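Local coordinates for protein cytochrome c' (Rubrivivax gelatinosus, PDB 2J8W) that is of unknown exact function but carries a covalently bound high-spin heme c without a sixth iron ligand and probably takes part in electron transfer, at residues A[25-28]-A[29-33]; A[47-50]-A[51-55]. All blocks are in the same frame, centred on the assembly; numbering follows the deposited sequence.

Contact 1: A[25-28]-A[29-33]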
ATOM      1  N   ARG A  25      14.042   1.398  -2.740  1.00 10.82           N
ATOM      2  CA  ARG A  25      14.650   2.715  -2.594  1.00 11.32           C
ATOM      3  C   ARG A  25      15.686   2.719  -1.483  1.00 11.38           C
ATOM      4  O   ARG A  25      16.774   3.296  -1.612  1.00 12.76           O
ATOM      5  CB  ARG A  25      13.573   3.768  -2.310  1.00 11.11           C
ATOM      6  CG  ARG A  25      12.578   3.918  -3.426  1.00 12.07           C
ATOM      7  CD  ARG A  25      11.555   4.990  -3.115  1.00 14.01           C
ATOM      8  NE  ARG A  25      10.314   4.807  -3.874  1.00 15.10           N
ATOM      9  CZ  ARG A  25       9.414   5.759  -4.082  1.00 14.36           C
ATOM     10  NH1 ARG A  25       9.569   6.931  -3.514  1.00 16.30           N
ATOM     11  NH2 ARG A  25       8.327   5.507  -4.791  1.00 15.95           N
ATOM     12  N   VAL A  26      15.354   2.048  -0.384  1.00 10.88           N
ATOM     13  CA  VAL A  26      16.296   1.943   0.730  1.00 11.63           C
ATOM     14  C   VAL A  26      17.505   1.126   0.312  1.00 11.03           C
ATOM     15  O   VAL A  26      18.652   1.482   0.610  1.00 11.48           O
ATOM     16  CB  VAL A  26      15.620   1.362   1.995  1.00 11.49           C
ATOM     17  CG1 VAL A  26      16.577   1.380   3.186  1.00 13.45           C
ATOM     18  CG2 VAL A  26      14.329   2.147   2.339  1.00 13.24           C
ATOM     19  N   ALA A  27      17.263   0.005  -0.350  1.00 11.12           N
ATOM     20  CA  ALA A  27      18.333  -0.870  -0.804  1.00 11.51           C
ATOM     21  C   ALA A  27      19.270  -0.123  -1.736  1.00 11.33           C
ATOM     22  O   ALA A  27      20.465  -0.348  -1.692  1.00 11.96           O
ATOM     23  CB  ALA A  27      17.756  -2.133  -1.451  1.00 12.92           C
ATOM     24  N   ALA A  28      18.729   0.728  -2.601  1.00 11.24           N
ATOM     25  CA  ALA A  28      19.583   1.497  -3.519  1.00 11.30           C
ATOM     26  C   ALA A  28      20.574   2.363  -2.768  1.00 11.18           C
ATOM     27  O   ALA A  28      21.732   2.505  -3.166  1.00 12.10           O
ATOM     28  CB  ALA A  28      18.757   2.287  -4.488  1.00 13.30           C
ATOM     29  N   MET A  29      20.128   2.966  -1.671  1.00 11.08           N
ATOM     30  CA  MET A  29      21.047   3.737  -0.834  1.00 11.33           C
ATOM     31  C   MET A  29      22.065   2.802  -0.125  1.00 11.50           C
ATOM     32  O   MET A  29      23.256   3.079  -0.090  1.00 12.52           O
ATOM     33  CB  MET A  29      20.305   4.560   0.202  1.00 11.92           C
ATOM     34  CG  MET A  29      19.581   5.719  -0.400  1.00 12.49           C
ATOM     35  SD  MET A  29      18.707   6.664   0.884  1.00 13.90           S
ATOM     36  CE  MET A  29      18.050   8.064  -0.122  1.00 16.50           C
ATOM     37  N   ALA A  30      21.602   1.670   0.389  1.00 11.51           N
ATOM     38  CA  ALA A  30      22.482   0.747   1.099  1.00 12.60           C
ATOM     39  C   ALA A  30      23.561   0.229   0.168  1.00 13.44           C
ATOM     40  O   ALA A  30      24.700   0.018   0.611  1.00 15.00           O
ATOM     41  CB  ALA A  30      21.702  -0.410   1.699  1.00 13.54           C
ATOM     42  N   GLN A  31      23.225   0.024  -1.107  1.00 13.23           N
ATOM     43  CA  GLN A  31      24.155  -0.498  -2.112  1.00 14.49           C
ATOM     44  C   GLN A  31      25.032   0.595  -2.681  1.00 14.20           C
ATOM     45  O   GLN A  31      25.915   0.341  -3.503  1.00 17.27           O
ATOM     46  CB  GLN A  31      23.387  -1.085  -3.251  1.00 15.07           C
ATOM     47  CG  GLN A  31      22.650  -2.277  -2.955  1.00 16.12           C
ATOM     48  CD  GLN A  31      21.616  -2.566  -4.013  1.00 15.67           C
ATOM     49  OE1 GLN A  31      21.626  -1.975  -5.102  1.00 16.36           O
ATOM     50  NE2 GLN A  31      20.720  -3.478  -3.711  1.00 16.48           N
ATOM     51  N   GLY A  32      24.787   1.835  -2.323  1.00 13.38           N
ATOM     52  CA  GLY A  32      25.590   2.915  -2.870  1.00 13.82           C
ATOM     53  C   GLY A  32      25.241   3.260  -4.310  1.00 13.07           C
ATOM     54  O   GLY A  32      26.059   3.811  -5.011  1.00 14.68           O
ATOM     55  N   LYS A  33      24.016   2.995  -4.746  1.00 12.93           N
ATOM     56  CA  LYS A  33      23.554   3.355  -6.092  1.00 13.39           C
ATOM     57  C   LYS A  33      22.930   4.752  -6.104  1.00 13.30           C
ATOM     58  O   LYS A  33      22.783   5.347  -7.166  1.00 16.48           O
ATOM     59  CB  LYS A  33      22.523   2.359  -6.617  1.00 13.42           C
ATOM     60  CG  LYS A  33      22.895   0.881  -6.510  1.00 17.26           C
ATOM     61  CD  LYS A  33      24.128   0.571  -7.263  1.00 17.92           C
ATOM     62  CE  LYS A  33      24.582  -0.913  -7.083  1.00 16.72           C
ATOM     63  NZ  LYS A  33      23.535  -1.928  -7.410  1.00 17.61           N
TER
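The Q31 side chain lies back over the carbonyl of A27, one turn earlier. Its CG comes to 3.2 Å from A27 O, and the amide carbon CD is nearly as close. The NE2 branch passes near the methyl CB of A27. This fold-back follows from chi1 of -68°, which sets CG beside the backbone N, with the chain extended beyond it. The backbone N of Q31 donates to the same A27 O at 2.8 Å.

The other amide branch turns to K33. NZ of K33 gives a hydrogen bond of 3.0 Å to Q31 OE1, arriving 41° out of the plane of the amide. The lysine chain bends at chi2 and chi4, which brings NZ round to the glutamine. K33 CB and CG also pack against A28 O.

The backbone closes here in a Schellman motif, the usual C-terminal finish of a helix. K33 N bonds to A28 O at 2.8 Å, and G32 N bonds to M29 O at 3.0 Å. G32 has a positive phi of 76°. A CB there would probably press on the carbonyl O of Q31, so glycine suits the place. One turn back, A30 N bonds to V26 O at 3.0 Å.

R25 NH2 bonds to N21 OD1. M29 reaches out to F36 and A41. V26 packs on I45 of helix 38-52 and on I108 and V112 of helix 105-126. K109 NZ bonds to A30 O, so the end of helix 5-30 is tied to helix 38-52 by packing and to helix 105-126 by packing and this bond.

Contact 2: A[47-50]-A[51-55]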
ATOM      1  N   LEU A  47       7.397   3.543   5.674  1.00 13.00           N
ATOM      2  CA  LEU A  47       6.380   3.007   4.782  1.00 12.99           C
ATOM      3  C   LEU A  47       6.498   1.486   4.656  1.00 12.19           C
ATOM      4  O   LEU A  47       5.497   0.795   4.721  1.00 12.82           O
ATOM      5  CB  LEU A  47       6.469   3.624   3.359  0.65 14.41           C
ATOM      6  CG  LEU A  47       5.881   5.010   3.103  0.65 13.75           C
ATOM      7  CD1 LEU A  47       6.258   5.637   1.771  0.65 14.90           C
ATOM      8  CD2 LEU A  47       4.359   4.905   3.178  0.65 15.50           C
ATOM      9  N   VAL A  48       7.715   0.980   4.492  1.00 11.53           N
ATOM     10  CA  VAL A  48       7.908  -0.475   4.466  1.00 12.36           C
ATOM     11  C   VAL A  48       7.350  -1.096   5.726  1.00 12.07           C
ATOM     12  O   VAL A  48       6.659  -2.090   5.687  1.00 12.76           O
ATOM     13  CB  VAL A  48       9.395  -0.834   4.242  1.00 11.78           C
ATOM     14  CG1 VAL A  48       9.619  -2.313   4.475  1.00 13.33           C
ATOM     15  CG2 VAL A  48       9.845  -0.418   2.841  1.00 13.15           C
ATOM     16  N   SER A  49       7.667  -0.512   6.865  1.00 12.47           N
ATOM     17  CA  SER A  49       7.196  -1.062   8.125  1.00 12.96           C
ATOM     18  C   SER A  49       5.675  -1.105   8.201  1.00 12.37           C
ATOM     19  O   SER A  49       5.081  -2.128   8.538  1.00 14.49           O
ATOM     20  CB  SER A  49       7.778  -0.259   9.284  1.00 13.93           C
ATOM     21  OG  SER A  49       7.375  -0.853  10.510  1.00 16.67           O
ATOM     22  N   THR A  50       5.034  -0.001   7.884  1.00 12.77           N
ATOM     23  CA  THR A  50       3.568   0.040   7.848  1.00 13.81           C
ATOM     24  C   THR A  50       3.001  -1.010   6.885  1.00 13.77           C
ATOM     25  O   THR A  50       2.093  -1.783   7.216  1.00 15.55           O
ATOM     26  CB  THR A  50       3.123   1.442   7.485  1.00 14.02           C
ATOM     27  OG1 THR A  50       3.554   2.323   8.532  1.00 15.81           O
ATOM     28  CG2 THR A  50       1.602   1.570   7.263  1.00 16.16           C
ATOM     29  N   LEU A  51       3.516  -1.010   5.670  1.00 12.34           N
ATOM     30  CA  LEU A  51       3.001  -1.930   4.657  1.00 13.12           C
ATOM     31  C   LEU A  51       3.254  -3.386   4.978  1.00 12.79           C
ATOM     32  O   LEU A  51       2.466  -4.258   4.589  1.00 13.17           O
ATOM     33  CB  LEU A  51       3.611  -1.584   3.294  1.00 13.39           C
ATOM     34  CG  LEU A  51       3.253  -0.242   2.652  1.00 14.45           C
ATOM     35  CD1 LEU A  51       4.274   0.126   1.586  1.00 15.50           C
ATOM     36  CD2 LEU A  51       1.848  -0.271   2.091  1.00 18.11           C
ATOM     37  N   SER A  52       4.348  -3.661   5.673  1.00 13.29           N
ATOM     38  CA  SER A  52       4.770  -5.033   5.935  1.00 13.63           C
ATOM     39  C   SER A  52       3.770  -5.776   6.760  1.00 14.35           C
ATOM     40  O   SER A  52       3.792  -7.003   6.756  1.00 15.53           O
ATOM     41  CB  SER A  52       6.095  -5.109   6.653  1.00 15.12           C
ATOM     42  OG  SER A  52       5.984  -4.678   7.996  1.00 17.66           O
ATOM     43  N   LYS A  53       2.913  -5.033   7.473  1.00 15.21           N
ATOM     44  CA  LYS A  53       1.897  -5.612   8.365  1.00 17.60           C
ATOM     45  C   LYS A  53       0.618  -6.000   7.629  1.00 16.39           C
ATOM     46  O   LYS A  53      -0.328  -6.495   8.250  1.00 17.49           O
ATOM     47  CB  LYS A  53       1.580  -4.615   9.501  1.00 18.66           C
ATOM     48  CG  LYS A  53       2.854  -4.311  10.333  1.00 21.46           C
ATOM     49  CD  LYS A  53       2.738  -3.184  11.272  1.00 24.12           C
ATOM     50  CE  LYS A  53       3.983  -3.086  12.101  1.00 27.17           C
ATOM     51  NZ  LYS A  53       3.891  -1.910  12.999  1.00 33.13           N
ATOM     52  N   LEU A  54       0.562  -5.719   6.335  1.00 14.01           N
ATOM     53  CA  LEU A  54      -0.656  -5.923   5.560  1.00 13.13           C
ATOM     54  C   LEU A  54      -0.761  -7.262   4.775  1.00 12.93           C
ATOM     55  O   LEU A  54      -1.789  -7.907   4.861  1.00 13.73           O
ATOM     56  CB  LEU A  54      -0.881  -4.746   4.595  1.00 13.30           C
ATOM     57  CG  LEU A  54      -0.843  -3.349   5.219  1.00 13.60           C
ATOM     58  CD1 LEU A  54      -1.186  -2.311   4.196  1.00 14.89           C
ATOM     59  CD2 LEU A  54      -1.825  -3.328   6.446  1.00 16.86           C
ATOM     60  N   PRO A  55       0.195  -7.630   3.915  1.00 12.59           N
ATOM     61  CA  PRO A  55      -0.132  -8.705   2.975  1.00 12.84           C
ATOM     62  C   PRO A  55      -0.357 -10.057   3.621  1.00 14.12           C
ATOM     63  O   PRO A  55      -1.074 -10.891   3.059  1.00 14.57           O
ATOM     64  CB  PRO A  55       1.073  -8.738   2.048  1.00 13.25           C
ATOM     65  CG  PRO A  55       2.206  -8.105   2.846  1.00 13.23           C
ATOM     66  CD  PRO A  55       1.545  -7.076   3.705  1.00 11.97           C
TER
HETATM   67  O   HOH W   1       5.213   0.464  11.629  1.00 32.88           O
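Helical i to i+4 bonds run up to S52: L51 N donates to L47 O at 2.8 Å, nearly straight at 170°, and S52 N to V48 O. This is the C-terminal turn of helix 38-52 in the four-helix bundle of cytochrome c'. Past it the span drops to three residues, in L54 N to L51 O and a weak, long bond from K53 N to T50 O.

S52 turns its hydroxyl back onto the helix. With chi1 at 71°, OG sits between the backbone N and the carbonyl carbon and donates to S49 O at 2.8 Å. S52 N adds a weak bond to the same oxygen. Without the hydroxyl, as with an alanine here, S49 O would probably lose its side-chain hydrogen bond and keep the weak one from S52 N.

L51 lays CG and CD1 along L47 O. Its side chain also packs on I19 of helix 5-30 and on L51 of the second subunit. V48 leans on L96 of helix 79-102. T50 OG1 bonds back to A46 O.

K53 runs extended past S49 O, its CG at 3.6 Å. S49 OG bonds to D97 OD2. The same OG accepts a hydrogen bond of 2.8 Å from a water, and that water takes one from K53 NZ at 3.0 Å.

Contact 1 comes first in the chain, at the C-terminal end of helix 5-30. Contact 2 follows at the C-terminal end of helix 38-52, the next helix. Their centres lie about 19 Å apart. The nearest atoms are about 5 Å apart, so the two do not touch. Contact 1 is peripheral, its centre about 17 Å from the centre of the chain. Contact 2 is buried, its centre about 7 Å from that point, and helps form the face shared with the second subunit. The side chain of V48 in contact 2 is about 6 Å from the heme, that of A27 in contact 1 about 9 Å. Together they end two successive helices of the heme-carrying bundle.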